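Local coordinates for protein putative xanthine dehydrogenase YAGS fad-binding subunit (Escherichia coli, PDB 5G5G) that binds a molybdenum ion and its pterin cytosine dinucleotide cofactor and, as part of a periplasmic aldehyde oxidase, probably helps to oxidise aldehydes, at residues M349-E354 and G438-L443; G507-A512 and V690-L695; Q583-G588 and C611-I616; T315-V320 and E354-M359. All coordinates share one frame; numbering follows the deposited sequence.

Interaction 1: M349-E354 and G438-L443; sequences MRAPGE and GFRNNL. With MOS (dioxothiomolybdenum(VI) ion), chain Z; MCN (pterin cytosine dinucleotide), chain Y.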
# COMPACT_ATOMS: atom_id res chain seq x y z
N MET C 349 -8.69 -10.54 -3.02
CA MET C 349 -8.28 -9.17 -3.01
C MET C 349 -9.30 -8.40 -3.85
O MET C 349 -9.85 -8.97 -4.80
CB MET C 349 -6.88 -9.01 -3.55
CG MET C 349 -6.38 -7.58 -3.58
SD MET C 349 -4.58 -7.52 -3.93
CE MET C 349 -4.28 -5.83 -4.39
N ARG C 350 -9.53 -7.17 -3.43
CA ARG C 350 -10.57 -6.25 -3.99
C ARG C 350 -11.02 -6.66 -5.40
O ARG C 350 -10.22 -6.60 -6.34
CB ARG C 350 -10.05 -4.83 -3.97
CG ARG C 350 -11.16 -3.77 -4.13
CD ARG C 350 -10.52 -2.42 -3.93
NE ARG C 350 -11.52 -1.37 -3.79
CZ ARG C 350 -11.30 -0.14 -3.29
NH1 ARG C 350 -10.10 0.23 -2.93
NH2 ARG C 350 -12.30 0.73 -3.20
N ALA C 351 -12.28 -7.05 -5.51
CA ALA C 351 -12.89 -7.58 -6.77
C ALA C 351 -12.17 -8.85 -7.25
O ALA C 351 -11.69 -8.94 -8.39
CB ALA C 351 -12.95 -6.52 -7.87
N PRO C 352 -12.19 -9.89 -6.42
CA PRO C 352 -11.59 -11.15 -6.83
C PRO C 352 -12.27 -11.63 -8.11
O PRO C 352 -13.52 -11.55 -8.22
CB PRO C 352 -11.90 -12.12 -5.68
CG PRO C 352 -12.82 -11.40 -4.79
CD PRO C 352 -12.78 -9.96 -5.07
N GLY C 353 -11.44 -12.05 -9.03
CA GLY C 353 -11.90 -12.53 -10.32
C GLY C 353 -12.13 -11.41 -11.31
O GLY C 353 -11.49 -11.39 -12.37
N GLU C 354 -13.05 -10.47 -11.03
CA GLU C 354 -13.31 -9.40 -11.99
C GLU C 354 -12.12 -8.49 -12.19
O GLU C 354 -11.85 -8.05 -13.31
CB GLU C 354 -14.55 -8.57 -11.61
CG GLU C 354 -15.83 -9.11 -12.21
CD GLU C 354 -16.42 -10.29 -11.48
OE1 GLU C 354 -15.95 -10.68 -10.40
OE2 GLU C 354 -17.40 -10.83 -12.03
N GLY C 438 -16.31 -1.50 -16.55
CA GLY C 438 -16.33 -2.21 -15.31
C GLY C 438 -17.66 -2.91 -15.07
O GLY C 438 -18.70 -2.50 -15.55
N PHE C 439 -17.60 -3.98 -14.30
CA PHE C 439 -18.70 -4.88 -14.04
C PHE C 439 -18.42 -5.58 -12.74
O PHE C 439 -17.30 -6.09 -12.54
CB PHE C 439 -18.78 -5.92 -15.15
CG PHE C 439 -19.83 -6.99 -14.92
CD1 PHE C 439 -21.14 -6.73 -15.24
CD2 PHE C 439 -19.50 -8.19 -14.23
CE1 PHE C 439 -22.14 -7.68 -14.98
CE2 PHE C 439 -20.49 -9.13 -13.92
CZ PHE C 439 -21.80 -8.86 -14.32
N ARG C 440 -19.44 -5.69 -11.89
CA ARG C 440 -19.33 -6.44 -10.61
C ARG C 440 -20.71 -6.77 -10.14
O ARG C 440 -21.59 -5.90 -10.15
CB ARG C 440 -18.59 -5.62 -9.57
CG ARG C 440 -18.27 -6.34 -8.27
CD ARG C 440 -17.23 -7.43 -8.39
NE ARG C 440 -17.04 -8.06 -7.10
CZ ARG C 440 -16.34 -9.17 -6.86
NH1 ARG C 440 -15.77 -9.85 -7.86
NH2 ARG C 440 -16.21 -9.62 -5.61
N ASN C 441 -20.95 -8.01 -9.79
CA ASN C 441 -22.26 -8.40 -9.33
C ASN C 441 -22.67 -7.72 -7.99
O ASN C 441 -21.81 -7.24 -7.22
CB ASN C 441 -22.37 -9.92 -9.23
CG ASN C 441 -22.48 -10.58 -10.61
OD1 ASN C 441 -23.08 -10.02 -11.52
ND2 ASN C 441 -21.95 -11.77 -10.74
N ASN C 442 -23.98 -7.68 -7.78
CA ASN C 442 -24.54 -7.22 -6.54
C ASN C 442 -25.03 -8.45 -5.78
O ASN C 442 -25.85 -9.18 -6.30
CB ASN C 442 -25.70 -6.28 -6.78
CG ASN C 442 -26.29 -5.76 -5.51
OD1 ASN C 442 -25.60 -5.11 -4.75
ND2 ASN C 442 -27.57 -6.04 -5.27
N LEU C 443 -24.54 -8.66 -4.56
CA LEU C 443 -24.81 -9.87 -3.78
C LEU C 443 -25.59 -9.52 -2.51
O LEU C 443 -25.43 -8.45 -1.97
CB LEU C 443 -23.48 -10.52 -3.39
CG LEU C 443 -22.53 -10.90 -4.53
CD1 LEU C 443 -21.21 -11.46 -3.95
CD2 LEU C 443 -23.16 -11.89 -5.51
MO MOS Z . -13.45 -7.65 -0.72
S MOS Z . -11.94 -9.03 -1.82
O1 MOS Z . -12.99 -8.16 0.94
O2 MOS Z . -14.74 -9.19 -1.33
N1 MCN Y . -21.62 3.34 -0.70
C2 MCN Y . -22.60 4.42 -0.78
N3 MCN Y . -23.74 3.81 -1.60
C4 MCN Y . -23.87 2.68 -2.26
C5 MCN Y . -22.78 1.70 -1.93
C6 MCN Y . -21.74 2.09 -1.26
O2 MCN Y . -22.59 5.45 -0.33
N4 MCN Y . -24.83 2.30 -3.03
C1' MCN Y . -20.37 3.80 -0.12
C2D MCN Y . -20.47 3.93 1.45
O2' MCN Y . -19.54 4.90 1.91
C3' MCN Y . -20.07 2.59 1.80
C4D MCN Y . -18.89 2.07 0.86
O4D MCN Y . -19.34 2.84 -0.36
O3' MCN Y . -19.62 2.33 3.17
C5' MCN Y . -18.70 0.73 0.46
O5' MCN Y . -19.88 -0.03 0.45
PA MCN Y . -19.90 -1.37 -0.33
O1A MCN Y . -21.16 -2.11 0.10
O2A MCN Y . -19.61 -1.12 -1.77
O3A MCN Y . -18.57 -2.20 0.28
PB MCN Y . -18.60 -3.04 1.62
O1B MCN Y . -19.04 -4.41 1.36
O2B MCN Y . -19.28 -2.25 2.69
O3B MCN Y . -17.07 -2.95 1.97
C10 MCN Y . -16.13 -3.93 1.36
C9' MCN Y . -15.35 -3.39 0.21
C8' MCN Y . -14.51 -4.64 -0.40
S8' MCN Y . -15.22 -6.14 -0.62
C7' MCN Y . -13.28 -4.45 -0.50
S7' MCN Y . -12.16 -5.76 -0.96
C6' MCN Y . -12.64 -3.03 -0.49
C7 MCN Y . -13.87 -2.00 -0.48
O9' MCN Y . -14.75 -2.25 0.54
N5' MCN Y . -11.97 -2.97 0.92
C4A MCN Y . -11.57 -1.63 1.46
N8' MCN Y . -13.30 -0.66 -0.21
C4B MCN Y . -12.42 -0.49 0.79
N1' MCN Y . -12.04 0.81 1.12
C2' MCN Y . -11.32 1.12 2.28
N2' MCN Y . -10.96 2.28 2.58
N3' MCN Y . -10.61 0.07 2.80
C4' MCN Y . -10.78 -1.30 2.65
O4' MCN Y . -10.23 -2.31 3.13

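Interaction 2: G507-A512 and V690-L695; sequences GGQWGA and VGELGL. With MCN (pterin cytosine dinucleotide), chain Y; MOS (dioxothiomolybdenum(VI) ion), chain Z.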
# COMPACT_ATOMS: atom_id res chain seq x y z
N GLY C 507 -17.53 -7.24 2.77
CA GLY C 507 -17.02 -8.15 1.81
C GLY C 507 -18.00 -8.21 0.65
O GLY C 507 -19.17 -7.85 0.81
N GLY C 508 -17.48 -8.61 -0.52
CA GLY C 508 -18.29 -8.81 -1.73
C GLY C 508 -19.06 -7.60 -2.22
O GLY C 508 -20.08 -7.74 -2.96
N GLN C 509 -18.61 -6.43 -1.78
CA GLN C 509 -19.36 -5.16 -1.84
C GLN C 509 -20.83 -5.30 -1.51
O GLN C 509 -21.67 -4.70 -2.17
CB GLN C 509 -19.11 -4.38 -3.15
CG GLN C 509 -19.58 -5.01 -4.48
CD GLN C 509 -19.54 -4.06 -5.64
OE1 GLN C 509 -18.70 -3.17 -5.74
NE2 GLN C 509 -20.45 -4.27 -6.57
N TRP C 510 -21.17 -6.15 -0.56
CA TRP C 510 -22.57 -6.28 -0.11
C TRP C 510 -22.80 -5.50 1.18
O TRP C 510 -23.93 -5.42 1.67
CB TRP C 510 -23.02 -7.73 0.08
CG TRP C 510 -22.23 -8.53 1.10
CD1 TRP C 510 -21.97 -8.20 2.42
CD2 TRP C 510 -21.62 -9.80 0.89
NE1 TRP C 510 -21.21 -9.19 3.02
CE2 TRP C 510 -21.00 -10.19 2.11
CE3 TRP C 510 -21.46 -10.63 -0.24
CZ2 TRP C 510 -20.23 -11.37 2.23
CZ3 TRP C 510 -20.72 -11.87 -0.10
CH2 TRP C 510 -20.12 -12.20 1.12
N GLY C 511 -21.71 -4.98 1.76
CA GLY C 511 -21.80 -4.43 3.12
C GLY C 511 -22.73 -3.25 3.30
O GLY C 511 -23.53 -3.23 4.25
N ALA C 512 -22.60 -2.23 2.43
CA ALA C 512 -23.45 -1.04 2.58
C ALA C 512 -24.93 -1.36 2.47
O ALA C 512 -25.75 -0.98 3.30
CB ALA C 512 -23.10 -0.01 1.55
N VAL C 690 -20.52 -0.66 -4.43
CA VAL C 690 -19.57 0.16 -5.23
C VAL C 690 -18.09 -0.04 -4.97
O VAL C 690 -17.25 0.28 -5.83
CB VAL C 690 -19.91 1.64 -5.11
CG1 VAL C 690 -19.36 2.26 -3.83
CG2 VAL C 690 -19.49 2.41 -6.38
N GLY C 691 -17.77 -0.48 -3.78
CA GLY C 691 -16.37 -0.56 -3.34
C GLY C 691 -15.43 -1.46 -4.14
O GLY C 691 -14.22 -1.19 -4.15
N GLU C 692 -15.99 -2.48 -4.80
CA GLU C 692 -15.24 -3.34 -5.71
C GLU C 692 -15.39 -2.93 -7.16
O GLU C 692 -14.41 -2.92 -7.91
CB GLU C 692 -15.59 -4.81 -5.47
CG GLU C 692 -15.22 -5.34 -4.08
CD GLU C 692 -15.50 -6.83 -3.95
OE1 GLU C 692 -16.66 -7.26 -4.12
OE2 GLU C 692 -14.51 -7.56 -3.71
N LEU C 693 -16.61 -2.53 -7.54
CA LEU C 693 -16.91 -2.01 -8.87
C LEU C 693 -15.89 -0.95 -9.29
O LEU C 693 -15.42 -0.94 -10.42
CB LEU C 693 -18.32 -1.42 -8.90
CG LEU C 693 -18.63 -0.68 -10.21
CD1 LEU C 693 -18.69 -1.63 -11.41
CD2 LEU C 693 -19.93 0.09 -10.01
N GLY C 694 -15.53 -0.09 -8.35
CA GLY C 694 -14.66 1.02 -8.67
C GLY C 694 -13.37 0.63 -9.27
O GLY C 694 -12.76 1.43 -9.99
N LEU C 695 -12.85 -0.54 -8.87
CA LEU C 695 -11.59 -1.06 -9.41
C LEU C 695 -11.70 -1.73 -10.80
O LEU C 695 -10.76 -1.78 -11.56
CB LEU C 695 -11.02 -2.07 -8.42
CG LEU C 695 -9.72 -2.75 -8.75
CD1 LEU C 695 -8.62 -1.73 -8.94
CD2 LEU C 695 -9.30 -3.72 -7.66
N1 MCN Y . -21.62 3.34 -0.70
C2 MCN Y . -22.60 4.42 -0.78
N3 MCN Y . -23.74 3.81 -1.60
C4 MCN Y . -23.87 2.68 -2.26
C5 MCN Y . -22.78 1.70 -1.93
C6 MCN Y . -21.74 2.09 -1.26
O2 MCN Y . -22.59 5.45 -0.33
N4 MCN Y . -24.83 2.30 -3.03
C1' MCN Y . -20.37 3.80 -0.12
C2D MCN Y . -20.47 3.93 1.45
O2' MCN Y . -19.54 4.90 1.91
C3' MCN Y . -20.07 2.59 1.80
C4D MCN Y . -18.89 2.07 0.86
O4D MCN Y . -19.34 2.84 -0.36
O3' MCN Y . -19.62 2.33 3.17
C5' MCN Y . -18.70 0.73 0.46
O5' MCN Y . -19.88 -0.03 0.45
PA MCN Y . -19.90 -1.37 -0.33
O1A MCN Y . -21.16 -2.11 0.10
O2A MCN Y . -19.61 -1.12 -1.77
O3A MCN Y . -18.57 -2.20 0.28
PB MCN Y . -18.60 -3.04 1.62
O1B MCN Y . -19.04 -4.41 1.36
O2B MCN Y . -19.28 -2.25 2.69
O3B MCN Y . -17.07 -2.95 1.97
C10 MCN Y . -16.13 -3.93 1.36
C9' MCN Y . -15.35 -3.39 0.21
C8' MCN Y . -14.51 -4.64 -0.40
S8' MCN Y . -15.22 -6.14 -0.62
C7' MCN Y . -13.28 -4.45 -0.50
S7' MCN Y . -12.16 -5.76 -0.96
C6' MCN Y . -12.64 -3.03 -0.49
C7 MCN Y . -13.87 -2.00 -0.48
O9' MCN Y . -14.75 -2.25 0.54
N5' MCN Y . -11.97 -2.97 0.92
C4A MCN Y . -11.57 -1.63 1.46
N8' MCN Y . -13.30 -0.66 -0.21
C4B MCN Y . -12.42 -0.49 0.79
N1' MCN Y . -12.04 0.81 1.12
C2' MCN Y . -11.32 1.12 2.28
N2' MCN Y . -10.96 2.28 2.58
N3' MCN Y . -10.61 0.07 2.80
C4' MCN Y . -10.78 -1.30 2.65
O4' MCN Y . -10.23 -2.31 3.13
MO MOS Z . -13.45 -7.65 -0.72
S MOS Z . -11.94 -9.03 -1.82
O1 MOS Z . -12.99 -8.16 0.94
O2 MOS Z . -14.74 -9.19 -1.33

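Interaction 3: Q583-G588 and C611-I616; sequences QSTFAG and CAAGRI. With MCN (pterin cytosine dinucleotide), chain Y.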
# COMPACT_ATOMS: atom_id res chain seq x y z
N GLN C 583 -28.50 -9.22 -10.82
CA GLN C 583 -28.25 -7.93 -10.19
C GLN C 583 -26.76 -7.65 -10.30
O GLN C 583 -25.91 -8.41 -9.77
CB GLN C 583 -28.65 -7.94 -8.73
CG GLN C 583 -30.10 -8.33 -8.51
CD GLN C 583 -30.54 -8.15 -7.07
OE1 GLN C 583 -29.99 -7.32 -6.33
NE2 GLN C 583 -31.54 -8.94 -6.66
N SER C 584 -26.44 -6.56 -10.99
CA SER C 584 -25.03 -6.21 -11.16
C SER C 584 -24.88 -4.69 -11.11
O SER C 584 -25.88 -3.93 -11.01
CB SER C 584 -24.51 -6.75 -12.54
OG SER C 584 -24.80 -8.15 -12.70
N THR C 585 -23.62 -4.31 -11.14
CA THR C 585 -23.16 -2.93 -11.17
C THR C 585 -22.19 -2.73 -12.31
O THR C 585 -21.49 -3.66 -12.71
CB THR C 585 -22.54 -2.53 -9.81
OG1 THR C 585 -21.31 -3.22 -9.59
CG2 THR C 585 -23.53 -2.81 -8.69
N PHE C 586 -22.16 -1.50 -12.84
CA PHE C 586 -21.47 -1.18 -14.08
C PHE C 586 -20.69 0.12 -13.96
O PHE C 586 -21.06 1.01 -13.18
CB PHE C 586 -22.50 -1.06 -15.24
CG PHE C 586 -23.33 -2.30 -15.42
CD1 PHE C 586 -22.89 -3.33 -16.20
CD2 PHE C 586 -24.52 -2.44 -14.75
CE1 PHE C 586 -23.61 -4.50 -16.35
CE2 PHE C 586 -25.26 -3.61 -14.86
CZ PHE C 586 -24.79 -4.63 -15.69
N ALA C 587 -19.64 0.24 -14.75
CA ALA C 587 -18.87 1.47 -14.85
C ALA C 587 -18.28 1.67 -16.23
O ALA C 587 -18.08 0.72 -16.98
CB ALA C 587 -17.72 1.49 -13.82
N GLY C 588 -17.93 2.91 -16.51
CA GLY C 588 -17.13 3.27 -17.65
C GLY C 588 -15.94 4.08 -17.15
O GLY C 588 -16.11 5.07 -16.43
N CYS C 611 -20.10 5.51 -12.76
CA CYS C 611 -20.60 4.31 -12.10
C CYS C 611 -22.11 4.28 -11.96
O CYS C 611 -22.76 5.33 -11.66
CB CYS C 611 -19.99 4.26 -10.71
SG CYS C 611 -18.22 4.15 -10.74
N ALA C 612 -22.65 3.07 -12.11
CA ALA C 612 -24.05 2.75 -11.84
C ALA C 612 -24.09 1.63 -10.79
O ALA C 612 -23.80 0.46 -11.10
CB ALA C 612 -24.74 2.33 -13.11
N ALA C 613 -24.38 2.03 -9.54
CA ALA C 613 -24.28 1.14 -8.39
C ALA C 613 -25.51 1.28 -7.48
O ALA C 613 -25.45 1.32 -6.25
CB ALA C 613 -23.00 1.46 -7.64
N GLY C 614 -26.67 1.31 -8.10
CA GLY C 614 -27.94 1.60 -7.38
C GLY C 614 -28.00 3.02 -6.82
O GLY C 614 -27.24 3.90 -7.22
N ARG C 615 -28.88 3.21 -5.86
CA ARG C 615 -28.95 4.48 -5.09
C ARG C 615 -27.68 4.66 -4.29
O ARG C 615 -27.32 3.75 -3.53
CB ARG C 615 -30.15 4.45 -4.17
CG ARG C 615 -30.15 5.58 -3.11
CD ARG C 615 -31.44 5.55 -2.35
NE ARG C 615 -32.59 5.99 -3.12
CZ ARG C 615 -33.86 5.69 -2.84
NH1 ARG C 615 -34.17 4.83 -1.85
NH2 ARG C 615 -34.84 6.21 -3.57
N ILE C 616 -27.02 5.78 -4.46
CA ILE C 616 -25.84 6.09 -3.67
C ILE C 616 -26.25 6.66 -2.32
O ILE C 616 -27.03 7.62 -2.23
CB ILE C 616 -24.92 7.08 -4.42
CG1 ILE C 616 -24.46 6.43 -5.75
CG2 ILE C 616 -23.77 7.51 -3.52
CD1 ILE C 616 -23.60 5.22 -5.60
N1 MCN Y . -21.62 3.34 -0.70
C2 MCN Y . -22.60 4.42 -0.78
N3 MCN Y . -23.74 3.81 -1.60
C4 MCN Y . -23.87 2.68 -2.26
C5 MCN Y . -22.78 1.70 -1.93
C6 MCN Y . -21.74 2.09 -1.26
O2 MCN Y . -22.59 5.45 -0.33
N4 MCN Y . -24.83 2.30 -3.03
C1' MCN Y . -20.37 3.80 -0.12
C2D MCN Y . -20.47 3.93 1.45
O2' MCN Y . -19.54 4.90 1.91
C3' MCN Y . -20.07 2.59 1.80
C4D MCN Y . -18.89 2.07 0.86
O4D MCN Y . -19.34 2.84 -0.36
O3' MCN Y . -19.62 2.33 3.17
C5' MCN Y . -18.70 0.73 0.46
O5' MCN Y . -19.88 -0.03 0.45
PA MCN Y . -19.90 -1.37 -0.33
O1A MCN Y . -21.16 -2.11 0.10
O2A MCN Y . -19.61 -1.12 -1.77
O3A MCN Y . -18.57 -2.20 0.28
PB MCN Y . -18.60 -3.04 1.62
O1B MCN Y . -19.04 -4.41 1.36
O2B MCN Y . -19.28 -2.25 2.69
O3B MCN Y . -17.07 -2.95 1.97
C10 MCN Y . -16.13 -3.93 1.36
C9' MCN Y . -15.35 -3.39 0.21
C8' MCN Y . -14.51 -4.64 -0.40
S8' MCN Y . -15.22 -6.14 -0.62
C7' MCN Y . -13.28 -4.45 -0.50
S7' MCN Y . -12.16 -5.76 -0.96
C6' MCN Y . -12.64 -3.03 -0.49
C7 MCN Y . -13.87 -2.00 -0.48
O9' MCN Y . -14.75 -2.25 0.54
N5' MCN Y . -11.97 -2.97 0.92
C4A MCN Y . -11.57 -1.63 1.46
N8' MCN Y . -13.30 -0.66 -0.21
C4B MCN Y . -12.42 -0.49 0.79
N1' MCN Y . -12.04 0.81 1.12
C2' MCN Y . -11.32 1.12 2.28
N2' MCN Y . -10.96 2.28 2.58
N3' MCN Y . -10.61 0.07 2.80
C4' MCN Y . -10.78 -1.30 2.65
O4' MCN Y . -10.23 -2.31 3.13

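Interaction 4: T315-V320 and E354-M359; sequences TPETAV and EAPGLM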
# COMPACT_ATOMS: atom_id res chain seq x y z
N THR C 315 -8.74 -21.71 -3.39
CA THR C 315 -9.68 -21.14 -4.38
C THR C 315 -8.98 -20.77 -5.72
O THR C 315 -7.86 -20.28 -5.71
CB THR C 315 -10.37 -19.87 -3.83
OG1 THR C 315 -11.28 -19.37 -4.81
CG2 THR C 315 -9.44 -18.75 -3.54
N PRO C 316 -9.69 -20.95 -6.85
CA PRO C 316 -9.22 -20.29 -8.07
C PRO C 316 -9.46 -18.79 -8.04
O PRO C 316 -10.23 -18.28 -7.24
CB PRO C 316 -10.07 -20.90 -9.18
CG PRO C 316 -11.27 -21.49 -8.51
CD PRO C 316 -10.92 -21.74 -7.06
N GLU C 317 -8.77 -18.08 -8.91
CA GLU C 317 -9.11 -16.67 -9.16
C GLU C 317 -10.18 -16.66 -10.30
O GLU C 317 -9.94 -17.10 -11.43
CB GLU C 317 -7.85 -15.86 -9.50
CG GLU C 317 -8.08 -14.35 -9.69
CD GLU C 317 -8.49 -13.54 -8.44
OE1 GLU C 317 -8.56 -14.12 -7.34
OE2 GLU C 317 -8.65 -12.31 -8.54
N THR C 318 -11.38 -16.22 -9.95
CA THR C 318 -12.59 -16.45 -10.80
C THR C 318 -12.64 -15.43 -11.95
O THR C 318 -13.61 -14.68 -12.11
CB THR C 318 -13.87 -16.45 -9.95
OG1 THR C 318 -13.87 -15.34 -9.05
CG2 THR C 318 -13.90 -17.72 -9.12
N ALA C 319 -11.63 -15.50 -12.81
CA ALA C 319 -11.43 -14.47 -13.81
C ALA C 319 -12.28 -14.55 -15.10
O ALA C 319 -12.15 -13.68 -15.93
CB ALA C 319 -9.95 -14.41 -14.17
N VAL C 320 -13.16 -15.53 -15.24
CA VAL C 320 -13.94 -15.67 -16.48
C VAL C 320 -15.39 -15.32 -16.25
O VAL C 320 -16.14 -15.22 -17.20
CB VAL C 320 -13.81 -17.07 -17.09
CG1 VAL C 320 -12.35 -17.40 -17.31
CG2 VAL C 320 -14.45 -18.13 -16.21
N GLU C 354 -13.05 -10.47 -11.03
CA GLU C 354 -13.31 -9.40 -11.99
C GLU C 354 -12.12 -8.49 -12.19
O GLU C 354 -11.85 -8.05 -13.31
CB GLU C 354 -14.55 -8.57 -11.61
CG GLU C 354 -15.83 -9.11 -12.21
CD GLU C 354 -16.42 -10.29 -11.48
OE1 GLU C 354 -15.95 -10.68 -10.40
OE2 GLU C 354 -17.40 -10.83 -12.03
N ALA C 355 -11.36 -8.20 -11.15
CA ALA C 355 -10.23 -7.27 -11.39
C ALA C 355 -9.27 -7.84 -12.48
O ALA C 355 -9.05 -7.20 -13.50
CB ALA C 355 -9.52 -6.92 -10.08
N PRO C 356 -8.73 -9.06 -12.30
CA PRO C 356 -7.85 -9.59 -13.35
C PRO C 356 -8.59 -10.02 -14.61
O PRO C 356 -8.04 -9.88 -15.73
CB PRO C 356 -7.13 -10.77 -12.66
CG PRO C 356 -8.10 -11.22 -11.59
CD PRO C 356 -8.75 -9.95 -11.10
N GLY C 357 -9.83 -10.47 -14.49
CA GLY C 357 -10.59 -10.85 -15.68
C GLY C 357 -10.79 -9.69 -16.62
O GLY C 357 -10.62 -9.84 -17.84
N LEU C 358 -11.20 -8.54 -16.09
CA LEU C 358 -11.35 -7.33 -16.90
C LEU C 358 -10.03 -6.76 -17.33
O LEU C 358 -9.96 -6.12 -18.38
CB LEU C 358 -12.17 -6.26 -16.15
CG LEU C 358 -13.63 -6.68 -15.93
CD1 LEU C 358 -14.25 -5.85 -14.82
CD2 LEU C 358 -14.43 -6.48 -17.21
N MET C 359 -8.97 -6.99 -16.55
CA MET C 359 -7.62 -6.56 -17.01
C MET C 359 -7.27 -7.22 -18.37
O MET C 359 -6.64 -6.59 -19.20
CB MET C 359 -6.55 -6.88 -15.99
CG MET C 359 -6.52 -5.90 -14.83
SD MET C 359 -5.56 -6.42 -13.40
CE MET C 359 -3.93 -5.94 -13.92
O HOH W 1 -15.82 -13.43 -9.39

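Interaction 1: M349-E354 and G438-L443
Arg-440 reaches the loop 349-354 with the edge of its guanidinium, and NH1 does the gripping. This nitrogen lies 2.7 Å from Glu-354 OE1 in a salt bridge whose hydrogen-bond part is weak, the carboxylate standing 83° to the guanidinium plane. NH1 also donates to Pro-352 O at 2.8 Å, tilted out of the carbonyl plane. An extended first torsion (CG opposite the backbone N, chi1 -173°) followed by a bend at chi2 brings the group here. A long, flat, multiply donating side chain suits the place, because NH2 also forms a salt bridge with Glu-692. In Arg-440's stead, a leucine would probably leave Glu-354 OE1 without its charged mate and Pro-352 O without this donor.

Packing contacts adjoin the same guanidinium. Ala-351 CA sits over the guanidinium centre, 3.8 Å from Arg-440 CZ, and Pro-352 CD lies 3.5 Å from Arg-440 NH2. Glu-354 OE2 meets the edge of the Phe-439 ring, 4.0 Å from CE2.

Cofactor contacts come from the same loop: Pro-352 CD is 3.5 Å from the MOS sulfur S, while one guanidinium face of Arg-350 carries MCN N8', 3.4 Å from NH2.

Gly-353 is the N-cap of helix 354-372, Arg-350 packs on helix 619-638, and Arg-440 belongs to strand 429-441, the sheet neighbour of strand 584-596.

Interaction 2: G507-A512 and V690-L695
Gln-509 and Glu-692 slant across each other, their amide and carboxylate planes 50° apart, and the glutamine holds the backbone on which the glutamate is mounted. Gln-509 OE1 accepts from Glu-692 N at 3.0 Å, in the carbonyl plane and on a lone pair. Leu-693 N, 2.8 Å from the same OE1, comes from above that plane but makes the straighter bond (165°). With CG between backbone N and carbonyl carbon (chi1 65°), the chain beyond runs extended to these two N-H groups. A leucine replacing Gln-509 would probably leave both amides without this acceptor and the turn carrying Glu-692 freer to shift.

Glu-692 lays its carboxylate carbon CD 3.4 Å from MCN S8'. Its OE1 forms a salt bridge with Arg-440, and OE2 accepts from Ala-351 N, so second-shell residues fix its rotation. Gly-508 N donates to MOS O2 at 2.9 Å.

Both segments also clasp the diphosphate: Gly-511 N and Ala-512 N bond to MCN O1B and O1A, Val-690 N and Gly-691 N to MCN O2A. At Gly-511 a side chain would collide with MCN O2B. Glycine-rich backbone round the diphosphate and a glutamate beside the metal mark the molybdenum cofactor site of the xanthine oxidase family.

Interaction 3: Q583-G588 and C611-I616
Phe-586 and Ala-612 form a hydrogen-bonded pair in the antiparallel beta hairpin of strands 584-596 and 602-612, at the end where its strands part. Here the fit is tight. Ala-612 N gives Phe-586 O a nearly straight bond (2.8 Å, 174°), and Phe-586 N returns one to Ala-612 O at 3.1 Å. Each carbonyl also takes a CA-H...O contact, Phe-586 O from Cys-611 CA and Ala-612 O from Thr-585 CA.

The next pair, Ala-587 with Cys-611, is non-hydrogen-bonded, its CA atoms only 4.3 Å apart. Its small side chains suit that closeness: Cys-611 SG, turned opposite its carbonyl carbon (chi1 -62°), lies 4.1 Å from Ala-587 CB. On the other face of the sheet, Phe-586 and Ala-612 are directed to helix 401-412, where Ala-612, with its small side chain, touches Cys-404 and Phe-586 touches Leu-401.

Beyond this pairing the contact thins. Thr-585 CG2 touches Ala-613 CA at 4.0 Å, while Thr-585 OG1 turns to another strand and bonds to Arg-440 O. At Gly-614 a positive phi (66°), easy for glycine, helps lead the chain away from its partner strand toward the cofactor. Arg-615, partly exposed, forms a salt bridge with Asp-13, and the partly exposed Ile-616 sets CG2 4.0 Å from MCN O2. The backbone there holds the cytosine base: MCN N4 donates to Arg-615 O at 2.9 Å.

Interaction 4: T315-V320 and E354-M359
Ala-319 O rests on Gly-357 CA at 3.2 Å, a CA-H...O contact between the loop and the first turns of helix 354-372. Glycine suits position 357, since a CB there would run into that very oxygen. Ala-319 CB, small enough for this approach, lies 3.9 Å from Gly-357 CA. Alongside, Glu-317 crosses Pro-356 at about a right angle, with OE2 3.3 Å from the ring carbon CG. Proline is at ease in a helix's first turn, where no N-H is needed from it.

A water adds a polar link: it donates to Glu-354 OE1 at 2.9 Å, the oxygen that also forms a salt bridge with Arg-440, and is hydrogen-bonded to Thr-318 OG1.

Farther out, Thr-318 centres an inverse gamma turn closed by Ala-319 N bonding to Glu-317 O. Glu-317, with CG opposite its backbone N (chi1 -176°) and a bend at chi2, brings OE2 to Gly-353 N and into a salt bridge with Arg-282. Thr-285 of strand 285-293 touches Glu-317 and Pro-356, and Gln-287 NE2 bonds to Pro-356 O.

Direct contacts are thus mainly van der Waals, while the Glu-317 carboxylate, near the helix N terminus and Arg-282, is likely to stay charged.

Overall arrangement
From the N terminus, interaction 4 comes first, closing the loop from 315-320 through strand 331-340 to the start of helix 354-372. Interaction 1 opens at 349-354 before interaction 4 is complete, so the two cross, sharing Glu-354; its long loop to 438-443 ties together the two molybdopterin cofactor-binding domains. Interaction 2 follows in series, joining 507-512 to 690-695, and interaction 3, at the open end of the hairpin of strands 584-596 and 602-612, is nested inside its loop. Interactions 1 and 3 meet in neighbouring strands of one sheet, 429-441 and 584-596. Interactions 1, 2 and 3 all touch the pterin cytosine dinucleotide, whereas interaction 4 touches interaction 1 through Glu-317 and Gly-353.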